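PDB 3OG9: protein yahD a copper inducible hydrolase from Lactococcus lactis subsp. lactis, which is a copper-inducible alpha/beta hydrolase family protein that binds D-malate in its pocket and probably has hydrolase activity. Local coordinates for residues Val145-Tyr156 against Phe168-Gly179. Numbering follows the deposited sequence.
Sequences VQLDDKHVFLSY and FGDLKGDLEDSG
Strand 151-156 and helix 168-177 run antiparallel, their axes 173° apart and 10.7 Å at closest approach, a spacing that leaves the middle to side chains. Backbones meet where the loop leading into the strand passes the C-terminal end of the helix: L147 N donates to S178 O over 2.8 Å, nearly straight at 161°. S178 O thus accepts two bonds, one from L147 N and one from a water that also donates to Q146 OE1. Here G179, with positive phi, closes the helix in a Schellman motif beside D148.

At the other end, Y156 and F168 form an offset stack, centroids 4.7 Å apart and planes at 15°; CG anti to the backbone N turns the Y156 ring onto F168. Separately, Y156 CB makes a CH-pi contact over one F168 face, 3.7 Å from the centroid. L154 CB meets the edge of that ring, 3.7 Å from CZ, while L154 CD1 and L175 CD1 touch tip to tip at 3.8 Å. V152 CG1 packs more loosely on L175 CD1.

The contact forms the first half of a beta-alpha-beta crossover continuing into strand 181-186, as in alpha/beta hydrolase folds. L171 and V152 also pack on helix 111-121, whereas F153 faces helix 195-208 across the sheet.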
loop_
_atom_site.group_PDB
_atom_site.type_symbol
_atom_site.label_atom_id
_atom_site.label_comp_id
_atom_site.label_asym_id
_atom_site.label_seq_id
_atom_site.Cartn_x
_atom_site.Cartn_y
_atom_site.Cartn_z
ATOM N N VAL A 145 8.391 -8.743 -13.105
ATOM C CA VAL A 145 6.937 -8.796 -13.158
ATOM C C VAL A 145 6.440 -8.112 -14.401
ATOM O O VAL A 145 6.986 -7.119 -14.854
ATOM C CB VAL A 145 6.211 -8.165 -11.931
ATOM C CG1 VAL A 145 6.255 -9.097 -10.749
ATOM C CG2 VAL A 145 6.757 -6.778 -11.600
ATOM N N GLN A 146 5.393 -8.678 -14.953
ATOM C CA GLN A 146 4.666 -8.034 -16.014
ATOM C C GLN A 146 3.320 -7.706 -15.402
ATOM O O GLN A 146 2.636 -8.581 -14.848
ATOM C CB GLN A 146 4.563 -8.979 -17.213
ATOM C CG GLN A 146 5.574 -8.670 -18.345
ATOM C CD GLN A 146 6.877 -8.037 -17.861
ATOM O OE1 GLN A 146 7.098 -6.820 -18.011
ATOM N NE2 GLN A 146 7.748 -8.858 -17.266
ATOM N N LEU A 147 2.976 -6.433 -15.456
ATOM C CA LEU A 147 1.750 -5.930 -14.837
ATOM C C LEU A 147 0.950 -5.123 -15.865
ATOM O O LEU A 147 0.323 -4.117 -15.529
ATOM C CB LEU A 147 2.121 -5.056 -13.638
ATOM C CG LEU A 147 2.873 -5.750 -12.500
ATOM C CD1 LEU A 147 3.361 -4.697 -11.524
ATOM C CD2 LEU A 147 1.994 -6.757 -11.818
ATOM N N ASP A 148 0.940 -5.603 -17.105
ATOM C CA ASP A 148 0.494 -4.778 -18.245
ATOM C C ASP A 148 -0.983 -4.396 -18.180
ATOM O O ASP A 148 -1.372 -3.381 -18.744
ATOM C CB ASP A 148 0.783 -5.504 -19.566
ATOM C CG ASP A 148 1.362 -4.591 -20.651
ATOM O OD1 ASP A 148 1.697 -5.162 -21.710
ATOM O OD2 ASP A 148 1.498 -3.334 -20.494
ATOM N N ASP A 149 -1.799 -5.184 -17.478
ATOM C CA ASP A 149 -3.253 -4.946 -17.441
ATOM C C ASP A 149 -3.715 -4.179 -16.177
ATOM O O ASP A 149 -4.900 -3.905 -16.024
ATOM C CB ASP A 149 -3.992 -6.291 -17.515
ATOM C CG ASP A 149 -3.591 -7.268 -16.383
ATOM O OD1 ASP A 149 -2.433 -7.230 -15.859
ATOM O OD2 ASP A 149 -4.439 -8.125 -16.044
ATOM N N LYS A 150 -2.779 -3.876 -15.273
ATOM C CA LYS A 150 -3.113 -3.418 -13.928
ATOM C C LYS A 150 -3.327 -1.908 -13.845
ATOM O O LYS A 150 -2.726 -1.138 -14.613
ATOM C CB LYS A 150 -2.003 -3.838 -12.938
ATOM C CG LYS A 150 -1.710 -5.343 -12.939
ATOM C CD LYS A 150 -2.860 -6.143 -12.419
ATOM C CE LYS A 150 -2.381 -7.564 -12.091
ATOM N NZ LYS A 150 -3.508 -8.244 -11.468
ATOM N N HIS A 151 -4.199 -1.498 -12.925
ATOM C CA HIS A 151 -4.507 -0.097 -12.703
ATOM C C HIS A 151 -4.091 0.271 -11.288
ATOM O O HIS A 151 -4.327 -0.478 -10.338
ATOM C CB HIS A 151 -5.994 0.155 -12.908
ATOM C CG HIS A 151 -6.379 0.264 -14.351
ATOM N ND1 HIS A 151 -6.408 1.472 -15.015
ATOM C CD2 HIS A 151 -6.744 -0.673 -15.257
ATOM C CE1 HIS A 151 -6.765 1.273 -16.272
ATOM N NE2 HIS A 151 -6.957 -0.020 -16.449
ATOM N N VAL A 152 -3.426 1.408 -11.155
ATOM C CA VAL A 152 -2.835 1.778 -9.872
ATOM C C VAL A 152 -3.054 3.281 -9.691
ATOM O O VAL A 152 -2.839 4.055 -10.640
ATOM C CB VAL A 152 -1.294 1.458 -9.845
ATOM C CG1 VAL A 152 -0.616 2.125 -8.619
ATOM C CG2 VAL A 152 -1.070 -0.074 -9.787
ATOM N N PHE A 153 -3.497 3.681 -8.502
ATOM C CA PHE A 153 -3.698 5.111 -8.142
ATOM C C PHE A 153 -2.596 5.521 -7.158
ATOM O O PHE A 153 -2.347 4.777 -6.192
ATOM C CB PHE A 153 -5.064 5.255 -7.424
ATOM C CG PHE A 153 -5.374 6.680 -6.943
ATOM C CD1 PHE A 153 -6.148 7.533 -7.717
ATOM C CD2 PHE A 153 -4.924 7.122 -5.708
ATOM C CE1 PHE A 153 -6.449 8.838 -7.260
ATOM C CE2 PHE A 153 -5.209 8.430 -5.228
ATOM C CZ PHE A 153 -5.954 9.287 -6.026
ATOM N N LEU A 154 -1.925 6.659 -7.419
ATOM C CA LEU A 154 -0.866 7.166 -6.559
ATOM C C LEU A 154 -1.117 8.609 -6.255
ATOM O O LEU A 154 -1.437 9.396 -7.168
ATOM C CB LEU A 154 0.517 7.097 -7.242
ATOM C CG LEU A 154 0.987 5.750 -7.768
ATOM C CD1 LEU A 154 2.279 5.910 -8.598
ATOM C CD2 LEU A 154 1.223 4.751 -6.636
ATOM N N SER A 155 -0.922 8.992 -5.002
ATOM C CA SER A 155 -0.905 10.445 -4.699
ATOM C C SER A 155 0.519 10.891 -4.393
ATOM O O SER A 155 1.333 10.090 -3.941
ATOM C CB SER A 155 -1.799 10.777 -3.526
ATOM O OG SER A 155 -1.272 10.257 -2.321
ATOM N N TYR A 156 0.778 12.193 -4.595
ATOM C CA TYR A 156 2.057 12.781 -4.310
ATOM C C TYR A 156 1.791 14.246 -3.925
ATOM O O TYR A 156 0.865 14.858 -4.465
ATOM C CB TYR A 156 2.900 12.671 -5.591
ATOM C CG TYR A 156 4.152 13.478 -5.587
ATOM C CD1 TYR A 156 5.265 13.072 -4.827
ATOM C CD2 TYR A 156 4.233 14.668 -6.327
ATOM C CE1 TYR A 156 6.434 13.845 -4.805
ATOM C CE2 TYR A 156 5.399 15.429 -6.323
ATOM C CZ TYR A 156 6.491 15.015 -5.569
ATOM O OH TYR A 156 7.647 15.790 -5.548
ATOM N N PHE A 168 9.806 9.638 -6.218
ATOM C CA PHE A 168 8.481 9.399 -6.806
ATOM C C PHE A 168 8.522 9.132 -8.331
ATOM O O PHE A 168 7.813 8.261 -8.811
ATOM C CB PHE A 168 7.495 10.514 -6.434
ATOM C CG PHE A 168 6.046 10.174 -6.764
ATOM C CD1 PHE A 168 5.344 9.211 -6.012
ATOM C CD2 PHE A 168 5.398 10.806 -7.846
ATOM C CE1 PHE A 168 3.990 8.877 -6.330
ATOM C CE2 PHE A 168 4.043 10.478 -8.184
ATOM C CZ PHE A 168 3.348 9.509 -7.438
ATOM N N GLY A 169 9.383 9.845 -9.071
ATOM C CA GLY A 169 9.642 9.535 -10.503
ATOM C C GLY A 169 10.104 8.109 -10.771
ATOM O O GLY A 169 9.738 7.477 -11.796
ATOM N N ASP A 170 10.951 7.593 -9.882
ATOM C CA ASP A 170 11.420 6.210 -9.985
ATOM C C ASP A 170 10.317 5.209 -9.690
ATOM O O ASP A 170 10.229 4.171 -10.349
ATOM C CB ASP A 170 12.649 5.941 -9.084
ATOM C CG ASP A 170 13.981 6.442 -9.704
ATOM O OD1 ASP A 170 14.165 6.430 -10.967
ATOM O OD2 ASP A 170 14.879 6.832 -8.918
ATOM N N LEU A 171 9.490 5.488 -8.686
ATOM C CA LEU A 171 8.335 4.631 -8.427
ATOM C C LEU A 171 7.375 4.564 -9.636
ATOM O O LEU A 171 6.949 3.492 -10.026
ATOM C CB LEU A 171 7.569 5.119 -7.182
ATOM C CG LEU A 171 6.238 4.394 -6.941
ATOM C CD1 LEU A 171 6.505 2.923 -6.544
ATOM C CD2 LEU A 171 5.457 5.135 -5.843
ATOM N N LYS A 172 7.034 5.716 -10.196
ATOM C CA LYS A 172 6.118 5.759 -11.347
ATOM C C LYS A 172 6.753 4.995 -12.534
ATOM O O LYS A 172 6.108 4.177 -13.220
ATOM C CB LYS A 172 5.895 7.223 -11.737
ATOM C CG LYS A 172 4.936 7.990 -10.860
ATOM C CD LYS A 172 4.619 9.340 -11.554
ATOM C CE LYS A 172 5.844 10.234 -11.707
ATOM N NZ LYS A 172 5.443 11.487 -12.412
ATOM N N GLY A 173 8.034 5.263 -12.735
ATOM C CA GLY A 173 8.818 4.611 -13.801
ATOM C C GLY A 173 8.850 3.101 -13.647
ATOM O O GLY A 173 8.653 2.374 -14.620
ATOM N N ASP A 174 9.113 2.599 -12.434
ATOM C CA ASP A 174 9.089 1.141 -12.218
ATOM C C ASP A 174 7.727 0.557 -12.541
ATOM O O ASP A 174 7.639 -0.468 -13.203
ATOM C CB ASP A 174 9.481 0.758 -10.780
ATOM C CG ASP A 174 10.996 0.945 -10.507
ATOM O OD1 ASP A 174 11.405 0.820 -9.335
ATOM O OD2 ASP A 174 11.771 1.181 -11.455
ATOM N N LEU A 175 6.658 1.200 -12.080
ATOM C CA LEU A 175 5.296 0.727 -12.421
ATOM C C LEU A 175 4.977 0.785 -13.928
ATOM O O LEU A 175 4.410 -0.156 -14.491
ATOM C CB LEU A 175 4.246 1.526 -11.643
ATOM C CG LEU A 175 4.274 1.242 -10.123
ATOM C CD1 LEU A 175 3.556 2.365 -9.360
ATOM C CD2 LEU A 175 3.707 -0.116 -9.797
ATOM N N GLU A 176 5.331 1.891 -14.569
ATOM C CA GLU A 176 5.049 2.033 -16.010
ATOM C C GLU A 176 5.917 1.101 -16.861
ATOM O O GLU A 176 5.452 0.544 -17.863
ATOM C CB GLU A 176 5.180 3.482 -16.420
ATOM C CG GLU A 176 3.933 4.222 -15.990
ATOM C CD GLU A 176 3.975 5.705 -16.230
ATOM O OE1 GLU A 176 5.096 6.255 -16.435
ATOM O OE2 GLU A 176 2.865 6.310 -16.194
ATOM N N ASP A 177 7.169 0.926 -16.454
ATOM C CA ASP A 177 8.016 -0.080 -17.094
ATOM C C ASP A 177 7.464 -1.503 -17.005
ATOM O O ASP A 177 7.733 -2.321 -17.890
ATOM C CB ASP A 177 9.432 -0.043 -16.533
ATOM C CG ASP A 177 10.183 1.240 -16.913
ATOM O OD1 ASP A 177 9.657 2.100 -17.693
ATOM O OD2 ASP A 177 11.307 1.390 -16.407
ATOM N N SER A 178 6.701 -1.787 -15.946
ATOM C CA SER A 178 6.050 -3.093 -15.774
ATOM C C SER A 178 4.747 -3.181 -16.571
ATOM O O SER A 178 4.173 -4.264 -16.744
ATOM C CB SER A 178 5.780 -3.375 -14.289
ATOM O OG SER A 178 4.841 -2.465 -13.749
ATOM N N GLY A 179 4.290 -2.039 -17.062
ATOM C CA GLY A 179 3.085 -2.002 -17.873
ATOM C C GLY A 179 1.855 -1.422 -17.210
ATOM O O GLY A 179 0.814 -1.346 -17.853
HETATM O O HOH W 1 5.224 -5.567 -19.229
#